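Local coordinates for protein calreticulin, putative (Trypanosoma cruzi, PDB 5HCF) that probably acts as a chaperone that binds both carbohydrate and peptide, through a globular domain with the legume lectin fold, at residues A254-V257 with M258-E262; Y34-A37 with E38-K41; V215-E219 with S220-F224; R136-F139 with P140-K143. All coordinates share one frame; numbering follows the deposited sequence.

Contact 1: A254-V257 with M258-E262; sequences ALKV and MEDME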
loop_
_atom_site.group_PDB
_atom_site.type_symbol
_atom_site.label_atom_id
_atom_site.label_comp_id
_atom_site.label_asym_id
_atom_site.label_seq_id
_atom_site.Cartn_x
_atom_site.Cartn_y
_atom_site.Cartn_z
ATOM N N ALA A 254 20.828 5.621 13.654
ATOM C CA ALA A 254 21.572 5.720 12.407
ATOM C C ALA A 254 21.282 7.055 11.729
ATOM O O ALA A 254 22.178 7.685 11.165
ATOM C CB ALA A 254 21.228 4.565 11.487
ATOM N N LEU A 255 20.021 7.476 11.787
ATOM C CA LEU A 255 19.617 8.765 11.232
ATOM C C LEU A 255 20.282 9.938 11.949
ATOM O O LEU A 255 20.721 10.893 11.307
ATOM C CB LEU A 255 18.097 8.923 11.285
ATOM C CG LEU A 255 17.584 10.275 10.778
ATOM C CD1 LEU A 255 17.936 10.496 9.310
ATOM C CD2 LEU A 255 16.087 10.388 11.006
ATOM N N LYS A 256 20.371 9.867 13.273
ATOM C CA LYS A 256 21.004 10.944 14.025
ATOM C C LYS A 256 22.488 11.025 13.722
ATOM O O LYS A 256 23.066 12.110 13.695
ATOM C CB LYS A 256 20.804 10.775 15.532
ATOM C CG LYS A 256 21.537 11.848 16.341
ATOM C CD LYS A 256 21.199 11.804 17.823
ATOM C CE LYS A 256 22.051 12.797 18.619
ATOM N NZ LYS A 256 21.843 14.224 18.236
ATOM N N VAL A 257 23.104 9.870 13.506
ATOM C CA VAL A 257 24.518 9.827 13.178
ATOM C C VAL A 257 24.786 10.532 11.854
ATOM O O VAL A 257 25.706 11.347 11.753
ATOM C CB VAL A 257 25.037 8.385 13.097
ATOM C CG1 VAL A 257 26.409 8.358 12.439
ATOM C CG2 VAL A 257 25.088 7.765 14.491
ATOM N N MET A 258 23.983 10.215 10.841
ATOM C CA MET A 258 24.074 10.893 9.551
ATOM C C MET A 258 23.580 12.349 9.583
ATOM O O MET A 258 23.569 13.023 8.558
ATOM C CB MET A 258 23.273 10.125 8.497
ATOM C CG MET A 258 23.462 10.639 7.075
ATOM S SD MET A 258 22.106 10.197 5.974
ATOM C CE MET A 258 20.993 11.562 6.306
ATOM N N GLU A 259 23.174 12.839 10.748
ATOM C CA GLU A 259 22.674 14.211 10.844
ATOM C C GLU A 259 23.557 15.067 11.743
ATOM O O GLU A 259 23.463 16.296 11.740
ATOM C CB GLU A 259 21.230 14.233 11.348
ATOM C CG GLU A 259 20.192 13.908 10.288
ATOM C CD GLU A 259 18.774 14.080 10.796
ATOM O OE1 GLU A 259 18.607 14.381 11.997
ATOM O OE2 GLU A 259 17.829 13.941 9.989
ATOM N N ASP A 260 24.417 14.405 12.508
ATOM C CA ASP A 260 25.389 15.082 13.355
ATOM C C ASP A 260 26.587 15.482 12.507
ATOM O O ASP A 260 27.300 16.432 12.830
ATOM C CB ASP A 260 25.788 14.192 14.531
ATOM C CG ASP A 260 24.698 14.111 15.579
ATOM O OD1 ASP A 260 23.716 14.871 15.456
ATOM O OD2 ASP A 260 24.815 13.292 16.515
ATOM N N MET A 261 26.792 14.739 11.422
ATOM C CA MET A 261 27.816 15.050 10.431
ATOM C C MET A 261 27.471 16.352 9.718
ATOM O O MET A 261 28.335 17.000 9.130
ATOM C CB MET A 261 27.958 13.913 9.412
ATOM C CG MET A 261 28.609 12.657 9.960
ATOM S SD MET A 261 28.781 11.351 8.738
ATOM C CE MET A 261 29.143 9.954 9.800
ATOM N N GLU A 262 26.198 16.728 9.789
ATOM C CA GLU A 262 25.673 17.891 9.077
ATOM C C GLU A 262 25.270 19.038 10.004
ATOM O O GLU A 262 25.613 19.038 11.191
ATOM C CB GLU A 262 24.489 17.443 8.231
ATOM C CG GLU A 262 24.838 16.213 7.408
ATOM C CD GLU A 262 23.776 15.859 6.405
ATOM O OE1 GLU A 262 22.712 16.512 6.411
ATOM O OE2 GLU A 262 24.031 14.963 5.572
#
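The carboxylate of Glu-259 turns one face to the end of the Leu-255 side chain, whose CD1 comes within 3.5 Å of Glu-259 OE2. That of Asp-260 lies with a face over the peptide oxygen of its partner one turn back, Asp-260 CG standing 3.2 Å from Lys-256 O, while the Lys-256 ammonium comes in near that plane at the two-oxygen edge. A salt bridge results, its hydrogen bond weak, with Lys-256 NZ 3.4 Å from Asp-260 OD1. The lysine chain runs straight and bends only at its last torsion (chi4 62°), which turns the nitrogen over toward the acid. Both pairs are i to i+4 neighbours on the closing turns of helix 248-260, and the backbone shows the helix winding down. Met-258 N still gives a straight bond to Ala-254 O (3.1 Å, 168°), but Lys-256 O receives only weak bonds, from Glu-259 N and from Asp-260 N. On another side of the helix, Val-257 and Met-261 point the same way, CG1 of the valine 4.1 Å from CE of the methionine. Leu-255 and Met-258 meet more loosely through CD1 and CE, and both pack on Phe-33 of a nearby loop.

Contact 2: Y34-A37 with E38-K41; sequences YADA and EKSK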
loop_
_atom_site.group_PDB
_atom_site.type_symbol
_atom_site.label_atom_id
_atom_site.label_comp_id
_atom_site.label_asym_id
_atom_site.label_seq_id
_atom_site.Cartn_x
_atom_site.Cartn_y
_atom_site.Cartn_z
ATOM N N TYR A 34 21.038 3.068 7.627
ATOM C CA TYR A 34 20.213 1.897 7.898
ATOM C C TYR A 34 20.393 1.378 9.321
ATOM O O TYR A 34 21.462 1.525 9.918
ATOM C CB TYR A 34 20.545 0.790 6.897
ATOM C CG TYR A 34 22.029 0.650 6.661
ATOM C CD1 TYR A 34 22.830 -0.041 7.561
ATOM C CD2 TYR A 34 22.636 1.227 5.553
ATOM C CE1 TYR A 34 24.187 -0.163 7.361
ATOM C CE2 TYR A 34 23.999 1.109 5.345
ATOM C CZ TYR A 34 24.768 0.412 6.254
ATOM O OH TYR A 34 26.125 0.285 6.061
ATOM N N ALA A 35 19.338 0.772 9.859
ATOM C CA ALA A 35 19.403 0.123 11.163
ATOM C C ALA A 35 20.298 -1.115 11.113
ATOM O O ALA A 35 21.019 -1.415 12.066
ATOM C CB ALA A 35 18.006 -0.248 11.642
ATOM N N ASP A 36 20.256 -1.826 9.992
ATOM C CA ASP A 36 21.035 -3.048 9.831
ATOM C C ASP A 36 21.378 -3.253 8.357
ATOM O O ASP A 36 20.503 -3.197 7.500
ATOM C CB ASP A 36 20.261 -4.248 10.386
ATOM C CG ASP A 36 21.048 -5.542 10.310
ATOM O OD1 ASP A 36 21.204 -6.088 9.196
ATOM O OD2 ASP A 36 21.511 -6.016 11.369
ATOM N N ALA A 37 22.655 -3.491 8.070
ATOM C CA ALA A 37 23.153 -3.517 6.697
ATOM C C ALA A 37 22.512 -4.615 5.850
ATOM O O ALA A 37 22.515 -4.540 4.619
ATOM C CB ALA A 37 24.662 -3.675 6.696
ATOM N N GLU A 38 21.964 -5.633 6.507
ATOM C CA GLU A 38 21.319 -6.729 5.793
ATOM C C GLU A 38 19.796 -6.732 5.952
ATOM O O GLU A 38 19.072 -6.881 4.965
ATOM C CB GLU A 38 21.887 -8.072 6.255
ATOM C CG GLU A 38 23.312 -8.338 5.782
ATOM C CD GLU A 38 23.425 -8.414 4.268
ATOM O OE1 GLU A 38 22.407 -8.718 3.608
ATOM O OE2 GLU A 38 24.531 -8.166 3.739
ATOM N N LYS A 39 19.305 -6.558 7.177
ATOM C CA LYS A 39 17.863 -6.620 7.407
ATOM C C LYS A 39 17.139 -5.371 6.913
ATOM O O LYS A 39 15.918 -5.385 6.752
ATOM C CB LYS A 39 17.534 -6.828 8.883
ATOM C CG LYS A 39 18.028 -8.134 9.465
ATOM C CD LYS A 39 17.484 -8.321 10.875
ATOM C CE LYS A 39 18.179 -7.415 11.888
ATOM N NZ LYS A 39 17.942 -7.905 13.278
ATOM N N SER A 40 17.877 -4.283 6.708
ATOM C CA SER A 40 17.273 -3.052 6.205
ATOM C C SER A 40 17.207 -3.060 4.686
ATOM O O SER A 40 16.687 -2.124 4.079
ATOM C CB SER A 40 18.040 -1.819 6.688
ATOM O OG SER A 40 17.946 -1.663 8.095
ATOM N N LYS A 41 17.734 -4.115 4.073
ATOM C CA LYS A 41 17.706 -4.222 2.619
ATOM C C LYS A 41 16.273 -4.304 2.096
ATOM O O LYS A 41 15.392 -4.874 2.744
ATOM C CB LYS A 41 18.513 -5.434 2.149
ATOM C CG LYS A 41 20.017 -5.269 2.296
ATOM C CD LYS A 41 20.770 -6.441 1.684
ATOM C CE LYS A 41 22.239 -6.104 1.476
ATOM N NZ LYS A 41 23.013 -7.284 0.992
#
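Between Asp-36 and Ser-40 the backbone curls back on itself, Ser-40 N donating to Asp-36 O at 3.0 Å, and a type I turn from Glu-38 to Lys-41 carries the curl onward. The Asp-36 carboxylate organises the bend. With chi1 at -177°, its CG lies beside the carbonyl carbon and brings OD1 within reach of the amides that follow, where it accepts from two at once: Glu-38 N at 2.8 Å and Lys-39 N at 2.8 Å. The two donors come from opposite faces of the carboxylate plane, each well tilted from it and on the anti side of the oxygen, and the bond from Lys-39 is the straighter (173°). The bonds accepted by the side chain and main-chain carbonyl of this one aspartate make up an Asx motif. Ser-40 returns the grip: its OG receives Asp-36 N at 3.0 Å, so the aspartate is held at its amide as well as at its carbonyl and carboxylate. The serine CB also packs against CB of Tyr-34. The Lys-39 chain crosses Asp-36 with CE near OD2, while Lys-39 NZ stays 4.5 Å from Asp-36 OD2, beyond a salt bridge; the opposite charges may still favour each other. Across the type I turn, Lys-41 NZ forms a salt bridge with Glu-38 OE1 at 3.0 Å. The whole bend belongs to the loop joining the antiparallel strands 26-29 and 42-45. Ala-35 rests on Ala-250 and Glu-251 of helix 248-260, and Lys-225, from strand 223-230, donates to the carbonyls of Lys-39 and Lys-41.

Contact 3: V215-E219 with S220-F224; sequences VWQVE and SGSIF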
loop_
_atom_site.group_PDB
_atom_site.type_symbol
_atom_site.label_atom_id
_atom_site.label_comp_id
_atom_site.label_asym_id
_atom_site.label_seq_id
_atom_site.Cartn_x
_atom_site.Cartn_y
_atom_site.Cartn_z
ATOM N N VAL A 215 4.489 3.743 -9.456
ATOM C CA VAL A 215 4.605 5.080 -8.877
ATOM C C VAL A 215 5.429 6.019 -9.743
ATOM O O VAL A 215 6.241 5.583 -10.554
ATOM C CB VAL A 215 5.242 5.045 -7.470
ATOM C CG1 VAL A 215 4.425 4.183 -6.539
ATOM C CG2 VAL A 215 6.677 4.548 -7.544
ATOM N N TRP A 216 5.202 7.315 -9.559
ATOM C CA TRP A 216 6.033 8.354 -10.148
ATOM C C TRP A 216 6.852 9.016 -9.050
ATOM O O TRP A 216 6.332 9.304 -7.975
ATOM C CB TRP A 216 5.170 9.390 -10.882
ATOM C CG TRP A 216 5.824 10.736 -11.046
ATOM C CD1 TRP A 216 5.679 11.825 -10.235
ATOM C CD2 TRP A 216 6.729 11.130 -12.085
ATOM N NE1 TRP A 216 6.432 12.872 -10.705
ATOM C CE2 TRP A 216 7.088 12.472 -11.840
ATOM C CE3 TRP A 216 7.269 10.479 -13.199
ATOM C CZ2 TRP A 216 7.962 13.174 -12.667
ATOM C CZ3 TRP A 216 8.135 11.178 -14.019
ATOM C CH2 TRP A 216 8.474 12.511 -13.748
ATOM N N GLN A 217 8.138 9.236 -9.315
ATOM C CA GLN A 217 9.007 9.912 -8.355
ATOM C C GLN A 217 9.872 10.984 -9.002
ATOM O O GLN A 217 10.591 10.719 -9.966
ATOM C CB GLN A 217 9.917 8.918 -7.627
ATOM C CG GLN A 217 9.269 8.188 -6.464
ATOM C CD GLN A 217 10.299 7.543 -5.554
ATOM O OE1 GLN A 217 10.996 6.614 -5.944
ATOM N NE2 GLN A 217 10.415 8.057 -4.341
ATOM N N VAL A 218 9.794 12.197 -8.459
ATOM C CA VAL A 218 10.702 13.270 -8.844
ATOM C C VAL A 218 12.037 13.063 -8.140
ATOM O O VAL A 218 13.066 12.867 -8.787
ATOM C CB VAL A 218 10.156 14.662 -8.488
ATOM C CG1 VAL A 218 11.185 15.727 -8.849
ATOM C CG2 VAL A 218 8.833 14.921 -9.202
ATOM N N GLU A 219 12.015 13.121 -6.810
ATOM C CA GLU A 219 13.190 12.795 -6.006
ATOM C C GLU A 219 13.139 11.320 -5.626
ATOM O O GLU A 219 12.342 10.918 -4.774
ATOM C CB GLU A 219 13.262 13.670 -4.750
ATOM C CG GLU A 219 13.167 15.175 -5.016
ATOM C CD GLU A 219 11.732 15.664 -5.235
ATOM O OE1 GLU A 219 10.777 14.926 -4.907
ATOM O OE2 GLU A 219 11.558 16.794 -5.735
ATOM N N SER A 220 13.976 10.511 -6.268
ATOM C CA SER A 220 13.942 9.070 -6.048
ATOM C C SER A 220 14.786 8.659 -4.844
ATOM O O SER A 220 15.382 9.503 -4.179
ATOM C CB SER A 220 14.406 8.331 -7.305
ATOM O OG SER A 220 14.089 6.951 -7.228
ATOM N N GLY A 221 14.825 7.357 -4.570
ATOM C CA GLY A 221 15.601 6.831 -3.463
ATOM C C GLY A 221 14.773 6.069 -2.442
ATOM O O GLY A 221 15.301 5.615 -1.430
ATOM N N SER A 222 13.475 5.933 -2.698
ATOM C CA SER A 222 12.574 5.249 -1.765
ATOM C C SER A 222 12.886 3.756 -1.663
ATOM O O SER A 222 13.333 3.140 -2.628
ATOM C CB SER A 222 11.113 5.445 -2.178
ATOM O OG SER A 222 10.701 6.794 -2.013
ATOM N N ILE A 223 12.650 3.182 -0.488
ATOM C CA ILE A 223 12.899 1.761 -0.275
ATOM C C ILE A 223 11.659 1.045 0.264
ATOM O O ILE A 223 11.142 1.386 1.328
ATOM C CB ILE A 223 14.078 1.540 0.691
ATOM C CG1 ILE A 223 15.328 2.256 0.171
ATOM C CG2 ILE A 223 14.343 0.042 0.895
ATOM C CD1 ILE A 223 16.524 2.118 1.080
ATOM N N PHE A 224 11.190 0.048 -0.479
ATOM C CA PHE A 224 10.021 -0.735 -0.083
ATOM C C PHE A 224 10.446 -1.999 0.651
ATOM O O PHE A 224 11.430 -2.634 0.274
ATOM C CB PHE A 224 9.178 -1.106 -1.305
ATOM C CG PHE A 224 8.510 0.068 -1.969
ATOM C CD1 PHE A 224 9.222 0.902 -2.815
ATOM C CD2 PHE A 224 7.168 0.332 -1.752
ATOM C CE1 PHE A 224 8.606 1.978 -3.429
ATOM C CE2 PHE A 224 6.550 1.403 -2.361
ATOM C CZ PHE A 224 7.267 2.227 -3.200
#
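From Gln-217, the last residue of its strand, the backbone swings through a loop to Ser-222 and the next strand, turning at Gly-221 with a positive phi of 121° that glycine reaches easily. The Gln-217 side chain spans the inside of this loop. Extended beyond CG, it reaches far enough for its amide to end between two serines, one met by each of its terminal atoms. Gln-217 NE2 donates to Ser-222 OG at 2.7 Å, but at 126° the bond is bent and weak. Gln-217 OE1 lies 3.4 Å from Ser-220 OG, a weak pairing that is not settled, since the one proton has another acceptor within reach; the hydroxyl's strongest partner is Tyr-52 OH. The loop is a crossing in the legume lectin-like beta-sandwich, carrying the chain from strand 208-217 of one antiparallel sheet to strand 223-230 of the other. Buried polar groups here are met mostly from outside the loop: Ser-222 OG is also bonded to His-77 ND1 and Gln-79 NE2, and Ser-220 N to Asp-48. Glu-219 bends at chi2 (80°), and its OE1 accepts from the amides of Lys-82 and Cys-83, the latter half of the disulfide with Cys-114.

Contact 4: R136-F139 with P140-K143; sequences RIRF and PEDK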
loop_
_atom_site.group_PDB
_atom_site.type_symbol
_atom_site.label_atom_id
_atom_site.label_comp_id
_atom_site.label_asym_id
_atom_site.label_seq_id
_atom_site.Cartn_x
_atom_site.Cartn_y
_atom_site.Cartn_z
ATOM N N ARG A 136 -8.750 11.787 4.841
ATOM C CA ARG A 136 -7.443 12.203 4.353
ATOM C C ARG A 136 -6.442 12.237 5.511
ATOM O O ARG A 136 -6.402 13.202 6.276
ATOM C CB ARG A 136 -7.530 13.574 3.676
ATOM C CG ARG A 136 -8.611 13.648 2.604
ATOM C CD ARG A 136 -8.534 14.899 1.737
ATOM N NE ARG A 136 -7.653 14.728 0.583
ATOM C CZ ARG A 136 -6.338 14.916 0.578
ATOM N NH1 ARG A 136 -5.702 15.273 1.686
ATOM N NH2 ARG A 136 -5.653 14.727 -0.543
ATOM N N ILE A 137 -5.665 11.165 5.653
ATOM C CA ILE A 137 -4.593 11.109 6.643
ATOM C C ILE A 137 -3.233 11.374 6.004
ATOM O O ILE A 137 -2.824 10.673 5.077
ATOM C CB ILE A 137 -4.547 9.750 7.363
ATOM C CG1 ILE A 137 -5.570 9.711 8.501
ATOM C CG2 ILE A 137 -3.157 9.499 7.926
ATOM C CD1 ILE A 137 -6.999 9.692 8.038
ATOM N N ARG A 138 -2.536 12.393 6.498
ATOM C CA ARG A 138 -1.185 12.688 6.029
ATOM C C ARG A 138 -0.178 11.727 6.656
ATOM O O ARG A 138 -0.290 11.371 7.830
ATOM C CB ARG A 138 -0.803 14.136 6.347
ATOM C CG ARG A 138 -1.594 15.176 5.579
ATOM C CD ARG A 138 -1.081 16.574 5.896
ATOM N NE ARG A 138 -1.507 17.560 4.909
ATOM C CZ ARG A 138 -0.691 18.144 4.035
ATOM N NH1 ARG A 138 0.603 17.847 4.030
ATOM N NH2 ARG A 138 -1.169 19.029 3.169
ATOM N N PHE A 139 0.803 11.299 5.868
ATOM C CA PHE A 139 1.844 10.418 6.385
ATOM C C PHE A 139 3.038 11.255 6.807
ATOM O O PHE A 139 3.218 12.365 6.308
ATOM C CB PHE A 139 2.240 9.359 5.349
ATOM C CG PHE A 139 3.009 9.903 4.177
ATOM C CD1 PHE A 139 2.344 10.392 3.059
ATOM C CD2 PHE A 139 4.397 9.916 4.187
ATOM C CE1 PHE A 139 3.050 10.888 1.978
ATOM C CE2 PHE A 139 5.108 10.409 3.116
ATOM C CZ PHE A 139 4.434 10.894 2.005
ATOM N N PRO A 140 3.856 10.725 7.731
ATOM C CA PRO A 140 4.968 11.490 8.307
ATOM C C PRO A 140 6.001 11.869 7.255
ATOM O O PRO A 140 6.418 11.032 6.456
ATOM C CB PRO A 140 5.564 10.537 9.351
ATOM C CG PRO A 140 4.562 9.435 9.527
ATOM C CD PRO A 140 3.763 9.361 8.275
ATOM N N GLU A 141 6.398 13.135 7.258
ATOM C CA GLU A 141 7.316 13.640 6.253
ATOM C C GLU A 141 8.720 13.705 6.819
ATOM O O GLU A 141 9.208 14.771 7.185
ATOM C CB GLU A 141 6.859 15.014 5.755
ATOM C CG GLU A 141 5.609 14.940 4.902
ATOM C CD GLU A 141 5.150 16.288 4.403
ATOM O OE1 GLU A 141 4.193 16.317 3.591
ATOM O OE2 GLU A 141 5.744 17.313 4.815
ATOM N N ASP A 142 9.362 12.545 6.877
ATOM C CA ASP A 142 10.726 12.442 7.371
ATOM C C ASP A 142 11.446 11.336 6.608
ATOM O O ASP A 142 10.875 10.735 5.693
ATOM C CB ASP A 142 10.742 12.178 8.881
ATOM C CG ASP A 142 9.965 10.929 9.275
ATOM O OD1 ASP A 142 9.904 9.974 8.472
ATOM O OD2 ASP A 142 9.407 10.901 10.395
ATOM N N LYS A 143 12.696 11.079 6.979
ATOM C CA LYS A 143 13.521 10.106 6.272
ATOM C C LYS A 143 13.428 8.701 6.871
ATOM O O LYS A 143 14.105 7.782 6.416
ATOM C CB LYS A 143 14.979 10.568 6.255
ATOM C CG LYS A 143 15.195 11.871 5.512
ATOM C CD LYS A 143 16.642 12.313 5.587
ATOM C CE LYS A 143 16.859 13.590 4.794
ATOM N NZ LYS A 143 18.289 13.777 4.412
#
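A chi1 of 71° sets the Phe-139 ring between its own backbone nitrogen and carbonyl carbon, and so lays it beside the peptide that follows. There Phe-139 CD2 comes within 3.2 Å of Pro-140 O, which approaches obliquely. Phe-139 CB meanwhile abuts the proline ring, 3.3 Å from Pro-140 CD, the close fit expected where a proline follows in a trans peptide. The aromatic ring is buried, wedged among Pro-111 and Arg-113, Val-120 and Tyr-148, which belong to three different strands, whereas the proline packs on His-146. Arg-138 and Glu-141 form the polar side of the contact. Both chains run extended and converge, with the guanidinium and carboxylate planes turned 64° apart. Glu-141 OE1 lies at the guanidinium edge, near its plane, but 3.9 Å from Arg-138 NH1 makes this a long salt bridge. Each group has a firmer partner elsewhere: Arg-138 NH2 bonds to Ser-116 O, and Glu-141 OE1 accepts from Asn-118 ND2. Asn-118 also accepts from Phe-139 N through OD1, and thus ties the backbone and the acid of this stretch to strand 117-126. An extended connection of this kind, with an aromatic turned inward and charges outward, here links strand 129-132 of one sheet to strand 145-152 of the other in a concanavalin-like beta-sandwich.

Burial and chemistry change together across the four contacts. Contact 3 is the buried one, and its polar groups, mostly neutral but including one carboxylate, are met by surrounding strands and loops; contact 4 is partly buried, with an apolar inner side and a charged outer one. Both are passages between the two sheets, their centres about 15 Å apart. Contacts 1 and 2 lie at the surface: the first adds a salt bridge to helical backbone bonds, the second grips backbone amides with side chains, beside a salt bridge. Contact 1 touches two of the others: Ala-254 CB meets Tyr-34 O of contact 2 at 3.4 Å, and Met-258 CE approaches Lys-143 NZ of contact 4 at 4.0 Å.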